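Local coordinates for cricket paralysis virus 1A protein (Cricket paralysis virus, PDB 6C3R), which suppresses antiviral RNA silencing in insect cells by inactivating host Argonaute-2 (AGO2) and recruiting a cellular ubiquitin ligase that promotes its degradation, at residues 57-62 and 85-90; 34-39 and 105-110; 26-31 and 118-123. All blocks are in the same frame, centred on the assembly; numbering follows the deposited sequence.

Interaction 1: residues 57-62 and 85-90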
# COMPACT_ATOMS: atom_id res chain seq x y z
N LYS A 57 6.62 -8.56 -1.91
CA LYS A 57 7.27 -9.58 -2.73
C LYS A 57 6.81 -9.55 -4.19
O LYS A 57 7.63 -9.62 -5.11
CB LYS A 57 7.06 -10.96 -2.12
CG LYS A 57 7.85 -11.16 -0.84
CD LYS A 57 9.32 -11.44 -1.15
CE LYS A 57 10.27 -10.80 -0.14
NZ LYS A 57 11.67 -10.83 -0.65
N ARG A 58 5.51 -9.40 -4.38
CA ARG A 58 4.92 -9.12 -5.69
C ARG A 58 5.53 -7.89 -6.40
O ARG A 58 5.80 -7.96 -7.60
CB ARG A 58 3.41 -8.95 -5.53
CG ARG A 58 2.66 -8.59 -6.79
CD ARG A 58 2.66 -9.72 -7.80
NE ARG A 58 1.55 -9.53 -8.76
CZ ARG A 58 1.47 -10.07 -9.97
NH1 ARG A 58 2.41 -10.89 -10.44
NH2 ARG A 58 0.41 -9.80 -10.72
N GLU A 59 5.74 -6.79 -5.68
CA GLU A 59 6.36 -5.58 -6.25
C GLU A 59 7.78 -5.86 -6.78
O GLU A 59 8.13 -5.48 -7.90
CB GLU A 59 6.33 -4.42 -5.22
CG GLU A 59 6.70 -3.06 -5.83
CD GLU A 59 6.31 -1.82 -4.99
OE1 GLU A 59 5.16 -1.70 -4.53
OE2 GLU A 59 7.16 -0.92 -4.81
N GLU A 60 8.59 -6.56 -5.98
CA GLU A 60 9.96 -6.95 -6.37
C GLU A 60 9.99 -7.86 -7.60
O GLU A 60 10.85 -7.74 -8.45
CB GLU A 60 10.66 -7.68 -5.21
CG GLU A 60 10.84 -6.85 -3.94
CD GLU A 60 11.19 -7.68 -2.70
OE1 GLU A 60 11.54 -8.90 -2.82
OE2 GLU A 60 11.12 -7.09 -1.57
N GLU A 61 9.07 -8.81 -7.64
CA GLU A 61 8.93 -9.78 -8.73
C GLU A 61 8.65 -9.06 -10.05
O GLU A 61 9.29 -9.35 -11.09
CB GLU A 61 7.80 -10.76 -8.38
CG GLU A 61 7.64 -11.92 -9.34
CD GLU A 61 6.27 -12.60 -9.26
OE1 GLU A 61 6.23 -13.86 -9.19
OE2 GLU A 61 5.23 -11.91 -9.28
N LEU A 62 7.73 -8.11 -10.00
CA LEU A 62 7.33 -7.32 -11.14
C LEU A 62 8.40 -6.33 -11.62
O LEU A 62 8.60 -6.17 -12.82
CB LEU A 62 6.03 -6.56 -10.82
CG LEU A 62 4.76 -7.40 -10.72
CD1 LEU A 62 3.60 -6.57 -10.22
CD2 LEU A 62 4.42 -8.02 -12.05
N TRP A 85 1.48 -2.02 -15.61
CA TRP A 85 0.15 -1.76 -15.07
C TRP A 85 -0.11 -2.53 -13.77
O TRP A 85 -0.65 -1.99 -12.82
CB TRP A 85 -0.91 -2.06 -16.14
CG TRP A 85 -2.31 -1.99 -15.60
CD1 TRP A 85 -3.22 -3.00 -15.55
CD2 TRP A 85 -2.93 -0.85 -15.00
NE1 TRP A 85 -4.37 -2.56 -14.95
CE2 TRP A 85 -4.22 -1.24 -14.61
CE3 TRP A 85 -2.51 0.47 -14.75
CZ2 TRP A 85 -5.11 -0.36 -13.98
CZ3 TRP A 85 -3.39 1.35 -14.13
CH2 TRP A 85 -4.68 0.93 -13.75
N LYS A 86 0.28 -3.80 -13.75
CA LYS A 86 0.24 -4.60 -12.52
C LYS A 86 1.11 -4.07 -11.39
O LYS A 86 0.73 -4.16 -10.23
CB LYS A 86 0.64 -6.02 -12.79
CG LYS A 86 -0.43 -6.82 -13.49
CD LYS A 86 0.22 -8.03 -14.12
CE LYS A 86 -0.80 -9.04 -14.60
NZ LYS A 86 -0.12 -9.94 -15.58
N PHE A 87 2.29 -3.57 -11.72
CA PHE A 87 3.16 -2.89 -10.76
C PHE A 87 2.44 -1.67 -10.22
O PHE A 87 2.31 -1.53 -9.02
CB PHE A 87 4.49 -2.48 -11.41
CG PHE A 87 5.45 -1.85 -10.45
CD1 PHE A 87 5.43 -0.48 -10.23
CD2 PHE A 87 6.36 -2.63 -9.75
CE1 PHE A 87 6.30 0.13 -9.33
CE2 PHE A 87 7.25 -2.03 -8.86
CZ PHE A 87 7.20 -0.65 -8.63
N VAL A 88 2.00 -0.80 -11.12
CA VAL A 88 1.24 0.40 -10.77
C VAL A 88 0.02 0.06 -9.90
O VAL A 88 -0.20 0.71 -8.90
CB VAL A 88 0.84 1.17 -12.06
CG1 VAL A 88 -0.32 2.12 -11.83
CG2 VAL A 88 2.03 1.96 -12.60
N GLN A 89 -0.75 -0.96 -10.26
CA GLN A 89 -1.85 -1.42 -9.40
C GLN A 89 -1.37 -1.82 -8.00
O GLN A 89 -1.96 -1.43 -7.00
CB GLN A 89 -2.59 -2.61 -10.01
CG GLN A 89 -3.57 -2.24 -11.11
CD GLN A 89 -4.45 -3.40 -11.58
OE1 GLN A 89 -5.34 -3.21 -12.42
NE2 GLN A 89 -4.21 -4.61 -11.05
N ASN A 90 -0.30 -2.59 -7.93
CA ASN A 90 0.22 -3.06 -6.66
C ASN A 90 0.95 -1.97 -5.85
O ASN A 90 1.10 -2.10 -4.64
CB ASN A 90 1.11 -4.28 -6.88
CG ASN A 90 1.14 -5.20 -5.67
OD1 ASN A 90 0.10 -5.70 -5.22
ND2 ASN A 90 2.34 -5.46 -5.16

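Interaction 2: residues 34-39 and 105-110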
# COMPACT_ATOMS: atom_id res chain seq x y z
N PRO A 34 21.46 -3.46 -13.28
CA PRO A 34 20.93 -2.93 -12.03
C PRO A 34 21.18 -3.86 -10.86
O PRO A 34 21.26 -5.06 -11.02
CB PRO A 34 19.43 -2.84 -12.31
CG PRO A 34 19.17 -3.88 -13.33
CD PRO A 34 20.40 -3.95 -14.18
N GLN A 35 21.29 -3.27 -9.68
CA GLN A 35 21.57 -4.03 -8.46
C GLN A 35 20.24 -4.40 -7.82
O GLN A 35 19.89 -3.87 -6.77
CB GLN A 35 22.44 -3.20 -7.51
CG GLN A 35 23.67 -2.56 -8.16
CD GLN A 35 24.74 -3.55 -8.59
OE1 GLN A 35 24.56 -4.77 -8.49
NE2 GLN A 35 25.89 -3.02 -9.05
N LEU A 36 19.50 -5.30 -8.47
CA LEU A 36 18.11 -5.59 -8.10
C LEU A 36 17.95 -6.21 -6.73
O LEU A 36 16.87 -6.14 -6.15
CB LEU A 36 17.46 -6.52 -9.11
CG LEU A 36 17.10 -5.92 -10.46
CD1 LEU A 36 16.60 -7.02 -11.39
CD2 LEU A 36 16.07 -4.82 -10.32
N LEU A 37 19.02 -6.83 -6.23
CA LEU A 37 19.02 -7.42 -4.90
C LEU A 37 19.09 -6.33 -3.83
O LEU A 37 18.53 -6.51 -2.76
CB LEU A 37 20.16 -8.44 -4.76
CG LEU A 37 19.76 -9.80 -4.18
CD1 LEU A 37 18.52 -10.39 -4.83
CD2 LEU A 37 20.93 -10.78 -4.32
N ASP A 38 19.72 -5.19 -4.14
CA ASP A 38 19.69 -4.01 -3.24
C ASP A 38 18.29 -3.40 -3.10
O ASP A 38 18.03 -2.66 -2.13
CB ASP A 38 20.66 -2.91 -3.71
CG ASP A 38 22.12 -3.38 -3.76
OD1 ASP A 38 22.45 -4.47 -3.23
OD2 ASP A 38 22.93 -2.63 -4.34
N LEU A 39 17.41 -3.68 -4.06
CA LEU A 39 16.01 -3.24 -4.01
C LEU A 39 15.02 -4.27 -3.43
O LEU A 39 13.81 -4.05 -3.50
CB LEU A 39 15.57 -2.82 -5.42
CG LEU A 39 16.38 -1.70 -6.06
CD1 LEU A 39 15.97 -1.54 -7.51
CD2 LEU A 39 16.22 -0.39 -5.32
N LEU A 105 9.74 2.66 -7.86
CA LEU A 105 10.94 2.58 -8.69
C LEU A 105 10.88 1.43 -9.69
O LEU A 105 10.64 0.29 -9.30
CB LEU A 105 12.16 2.43 -7.81
CG LEU A 105 13.53 2.31 -8.49
CD1 LEU A 105 13.73 3.42 -9.52
CD2 LEU A 105 14.65 2.37 -7.46
N LEU A 106 11.10 1.76 -10.96
CA LEU A 106 11.25 0.77 -12.02
C LEU A 106 12.50 1.00 -12.82
O LEU A 106 12.96 2.13 -12.93
CB LEU A 106 10.06 0.79 -12.98
CG LEU A 106 8.79 0.23 -12.36
CD1 LEU A 106 7.58 0.58 -13.22
CD2 LEU A 106 8.86 -1.27 -12.14
N ILE A 107 13.01 -0.08 -13.41
CA ILE A 107 14.27 -0.04 -14.15
C ILE A 107 14.11 -0.73 -15.48
O ILE A 107 13.54 -1.81 -15.58
CB ILE A 107 15.43 -0.69 -13.37
CG1 ILE A 107 15.48 -0.13 -11.96
CG2 ILE A 107 16.76 -0.49 -14.10
CD1 ILE A 107 16.64 -0.59 -11.13
N VAL A 108 14.72 -0.14 -16.49
CA VAL A 108 14.61 -0.60 -17.86
C VAL A 108 16.02 -0.52 -18.45
O VAL A 108 16.78 0.33 -18.06
CB VAL A 108 13.53 0.29 -18.57
CG1 VAL A 108 14.04 1.03 -19.80
CG2 VAL A 108 12.29 -0.52 -18.88
N SER A 109 16.36 -1.40 -19.39
CA SER A 109 17.66 -1.29 -20.06
C SER A 109 17.73 -0.03 -20.99
O SER A 109 16.69 0.53 -21.37
CB SER A 109 17.98 -2.56 -20.85
OG SER A 109 17.32 -2.60 -22.11
N PRO A 110 18.96 0.41 -21.37
CA PRO A 110 19.14 1.52 -22.29
C PRO A 110 18.66 1.29 -23.71
O PRO A 110 18.18 2.21 -24.36
CB PRO A 110 20.66 1.69 -22.31
CG PRO A 110 21.12 1.17 -21.01
CD PRO A 110 20.25 -0.02 -20.79

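Interaction 3: residues 26-31 and 118-123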
# COMPACT_ATOMS: atom_id res chain seq x y z
N CYS A 26 5.60 7.28 -9.71
CA CYS A 26 6.50 6.27 -10.22
C CYS A 26 7.51 6.90 -11.15
O CYS A 26 7.14 7.73 -12.00
CB CYS A 26 5.72 5.17 -10.95
SG CYS A 26 6.70 3.69 -11.27
N THR A 27 8.77 6.50 -11.00
CA THR A 27 9.84 6.94 -11.88
C THR A 27 10.62 5.73 -12.45
O THR A 27 10.69 4.67 -11.82
CB THR A 27 10.78 7.93 -11.14
OG1 THR A 27 11.74 8.45 -12.06
CG2 THR A 27 11.53 7.27 -9.98
N PHE A 28 11.20 5.91 -13.63
CA PHE A 28 12.02 4.90 -14.28
C PHE A 28 13.48 5.31 -14.18
O PHE A 28 13.79 6.49 -14.27
CB PHE A 28 11.70 4.78 -15.78
CG PHE A 28 10.60 3.84 -16.11
CD1 PHE A 28 10.84 2.48 -16.25
CD2 PHE A 28 9.31 4.32 -16.34
CE1 PHE A 28 9.83 1.60 -16.59
CE2 PHE A 28 8.29 3.44 -16.68
CZ PHE A 28 8.55 2.08 -16.80
N TYR A 29 14.37 4.32 -14.02
CA TYR A 29 15.81 4.50 -14.14
C TYR A 29 16.23 3.68 -15.33
O TYR A 29 15.54 2.73 -15.68
CB TYR A 29 16.55 3.99 -12.91
CG TYR A 29 16.48 4.82 -11.64
CD1 TYR A 29 15.71 5.98 -11.54
CD2 TYR A 29 17.17 4.40 -10.49
CE1 TYR A 29 15.65 6.72 -10.37
CE2 TYR A 29 17.12 5.12 -9.30
CZ TYR A 29 16.36 6.28 -9.25
OH TYR A 29 16.29 6.98 -8.06
N VAL A 30 17.36 4.05 -15.94
CA VAL A 30 17.86 3.40 -17.16
C VAL A 30 19.28 2.86 -16.96
O VAL A 30 20.26 3.60 -17.07
CB VAL A 30 17.83 4.37 -18.35
CG1 VAL A 30 18.41 3.71 -19.59
CG2 VAL A 30 16.41 4.85 -18.62
N GLN A 31 19.39 1.56 -16.69
CA GLN A 31 20.66 0.96 -16.32
C GLN A 31 20.89 -0.37 -17.02
O GLN A 31 19.95 -1.15 -17.21
CB GLN A 31 20.65 0.70 -14.83
CG GLN A 31 20.22 1.89 -13.99
CD GLN A 31 20.20 1.56 -12.53
OE1 GLN A 31 20.18 0.39 -12.16
NE2 GLN A 31 20.21 2.59 -11.68
N ASP A 118 9.59 8.38 -27.27
CA ASP A 118 8.31 9.06 -27.27
C ASP A 118 7.45 8.54 -26.13
O ASP A 118 6.87 9.33 -25.39
CB ASP A 118 7.58 8.90 -28.60
CG ASP A 118 8.24 9.68 -29.73
OD1 ASP A 118 8.84 10.75 -29.46
OD2 ASP A 118 8.15 9.24 -30.90
N TRP A 119 7.40 7.22 -25.98
CA TRP A 119 6.61 6.60 -24.91
C TRP A 119 7.03 7.07 -23.52
O TRP A 119 6.19 7.39 -22.71
CB TRP A 119 6.66 5.07 -25.02
CG TRP A 119 5.69 4.38 -24.12
CD1 TRP A 119 4.44 3.96 -24.44
CD2 TRP A 119 5.90 4.04 -22.74
NE1 TRP A 119 3.85 3.38 -23.35
CE2 TRP A 119 4.72 3.42 -22.29
CE3 TRP A 119 6.97 4.22 -21.84
CZ2 TRP A 119 4.58 2.96 -21.00
CZ3 TRP A 119 6.83 3.76 -20.55
CH2 TRP A 119 5.64 3.14 -20.13
N PHE A 120 8.33 7.11 -23.25
CA PHE A 120 8.84 7.57 -21.94
C PHE A 120 8.63 9.06 -21.68
O PHE A 120 8.57 9.49 -20.54
CB PHE A 120 10.33 7.23 -21.76
CG PHE A 120 10.53 5.81 -21.36
CD1 PHE A 120 10.26 5.40 -20.07
CD2 PHE A 120 10.93 4.87 -22.30
CE1 PHE A 120 10.40 4.08 -19.71
CE2 PHE A 120 11.07 3.55 -21.94
CZ PHE A 120 10.80 3.15 -20.65
N GLN A 121 8.54 9.82 -22.77
CA GLN A 121 8.22 11.24 -22.71
C GLN A 121 6.73 11.44 -22.31
O GLN A 121 6.40 12.33 -21.51
CB GLN A 121 8.57 11.89 -24.06
CG GLN A 121 8.72 13.39 -24.01
CD GLN A 121 9.96 13.83 -23.26
OE1 GLN A 121 11.07 13.77 -23.80
NE2 GLN A 121 9.78 14.31 -22.02
N GLN A 122 5.83 10.59 -22.83
CA GLN A 122 4.44 10.63 -22.42
C GLN A 122 4.22 10.11 -21.01
O GLN A 122 3.47 10.71 -20.24
CB GLN A 122 3.55 9.86 -23.35
CG GLN A 122 2.06 9.90 -22.95
CD GLN A 122 1.47 11.31 -22.71
OE1 GLN A 122 1.97 12.33 -23.21
NE2 GLN A 122 0.36 11.35 -21.94
N TRP A 123 4.85 8.99 -20.67
CA TRP A 123 4.89 8.52 -19.29
C TRP A 123 5.03 9.66 -18.28
O TRP A 123 4.36 9.64 -17.25
CB TRP A 123 6.06 7.54 -19.14
CG TRP A 123 6.51 7.33 -17.72
CD1 TRP A 123 7.51 7.99 -17.06
CD2 TRP A 123 5.97 6.40 -16.80
NE1 TRP A 123 7.62 7.52 -15.79
CE2 TRP A 123 6.68 6.54 -15.60
CE3 TRP A 123 4.96 5.44 -16.88
CZ2 TRP A 123 6.41 5.75 -14.47
CZ3 TRP A 123 4.69 4.65 -15.76
CH2 TRP A 123 5.41 4.82 -14.57

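Interaction 1: residues 57-62 and 85-90
E59 of helix 53-70 packs obliquely against the F87 ring of helix 77-90, where the two helices run nearly antiparallel, their local axes 9.6 Å apart at 155°. From its base outward, E59 first passes N90, with CB 4.1 Å from N90 ND2. CG is anti to the backbone N (chi1 -169°), which carries the chain out to the phenyl group; there CG meets F87 CE2. CD continues past F87 CZ at 3.9 Å, and OE2 stays beside the same ring carbon, with carboxylate and ring planes 62° apart. OE1 forms a salt bridge with R55 one turn earlier. L62 brings its CB to the edge of the F87 ring, 4.1 Å from CD2, and rests CD1 on the F87 backbone N. R58 lays its CG 3.5 Å from N90 ND2, an amide nitrogen that also makes a weak hydrogen bond to R55 O. The R58 guanidinium is held in its own helix by E61 OE2, lying in its plane, while NH2 passes K86 CD at 3.8 Å. K86 NZ is hydrogen-bonded to Y97 OH of the second subunit. The contact is therefore van der Waals packing, largely through the carbon parts of long polar side chains and the F87 ring, bordered by charged groups: E59 and R58 are salt-bridged to R55 and E61, and E61 probably eases the proximity of the R58 and K86 cations.

Interaction 2: residues 34-39 and 105-110
P34 and I107 bring their CA atoms to 7.6 Å, and L39 and L105 theirs to 9.0 Å, so that the irregular loop 34-39 lies over one side of strand 104-108 without joining it as a strand. The loop is folded by its own short-range bonds: Q35 is the centre of an inverse gamma turn, and D38 N reaches back to Q35 O at 2.9 Å. These turns bring P34, L36 and L39 round to the strand together. I107 is the common target. With CG1 anti to the carbonyl carbon (chi1 -50°) and the chain extended beyond it (chi2 -175°), its CD1 is carried out to the loop, where it lies 3.8 Å from P34 CB and 3.8 Å from L39 CD1. The L39 and I107 side chains thus meet tip to tip. P34 CB also touches the second branch, 4.0 Å from I107 CG2, and L36 CD2 makes a looser contact with CD1. Strand 104-108 pairs in parallel with strand 26-30, the connection between them running through loop 34-39, strand 42-45 and helices 53-70 and 77-90. L105 and I107 face the loop, whereas L106 and V108 point away from it, and touch F87 and W80 of helix 77-90. The loop and that helix therefore pack on opposite faces of the small sheet. Helix 53-70 adds F67 beside P34 and R63 beside L39, and R63 NE is hydrogen-bonded to L105 O. Nearer the start of the strand, L39 uses its other methyl group: CD2 sits 3.8 Å from L105 CD2, the two side chains crossing at about a right angle. F49 of the second subunit packs against both of these leucines.

Interaction 3: residues 26-31 and 118-123
F28 on strand 26-30 packs against F120 and W123 of helix 117-123 in an aromatic cluster, part of the packing of this helix on the two-stranded parallel sheet. The helix runs roughly antiparallel to the strand, their local axes 10.4 Å apart. Along the helix, W119 is the first to meet the strand, and does so marginally: its CZ3 lies 4.1 Å from F28 CE2, with the phenyl atom near the indole plane. Its indole mainly serves other neighbours, stacking on F135 and making edge-to-face pairs with F77 and W80; it also presents an edge to the face of F120. F120 in turn points an edge at F28. Its CE1 is poised over the centre of one face of the F28 ring, 3.6 Å from F28 CG, in a T-shaped pair with planes at 89°. F120 also meets the ring of F113. One turn after F120, W123 has its CG anti to the backbone N (chi1 161°), which swings the indole across to the strand. Here F28 changes role: its edge is directed at the indole face, with CD2 3.5 Å from W123 CE2 and the F28 ring centroid 4.8 Å from that of the six-membered indole ring, planes at 69°. F28 is thus face to one partner and edge to the other, which probably restricts the tilt of its ring inside the buried core. The indole is itself anchored by NE1, hydrogen-bonded to L21 O in the loop before the strand. At the rim of W123 lies C26, whose CB is 3.6 Å from W123 CZ2 and whose SG sits near the ring plane, 4.9 Å from the centroid of the six-membered ring.

In the fold
From the N terminus of this 1A product of the replicase polyprotein, strand 26-30 opens the widest loop, closed at helix 117-123 by interaction 3. Loop 34-39 opens a second, closed at strand 104-108 by interaction 2, and helix 53-70 the innermost, closed at helix 77-90 by interaction 1. The three are concentric; none cross. Both disulfides, C43-C53 and C45-C51, and the AGO2-interaction region 93-101 fall within the loop of interaction 2 but outside that of interaction 1. F87 links all three, touching L105 and L106 on one strand and C26 on the other, while the strands themselves join interactions 2 and 3. Interactions 1 and 2 both border the second subunit.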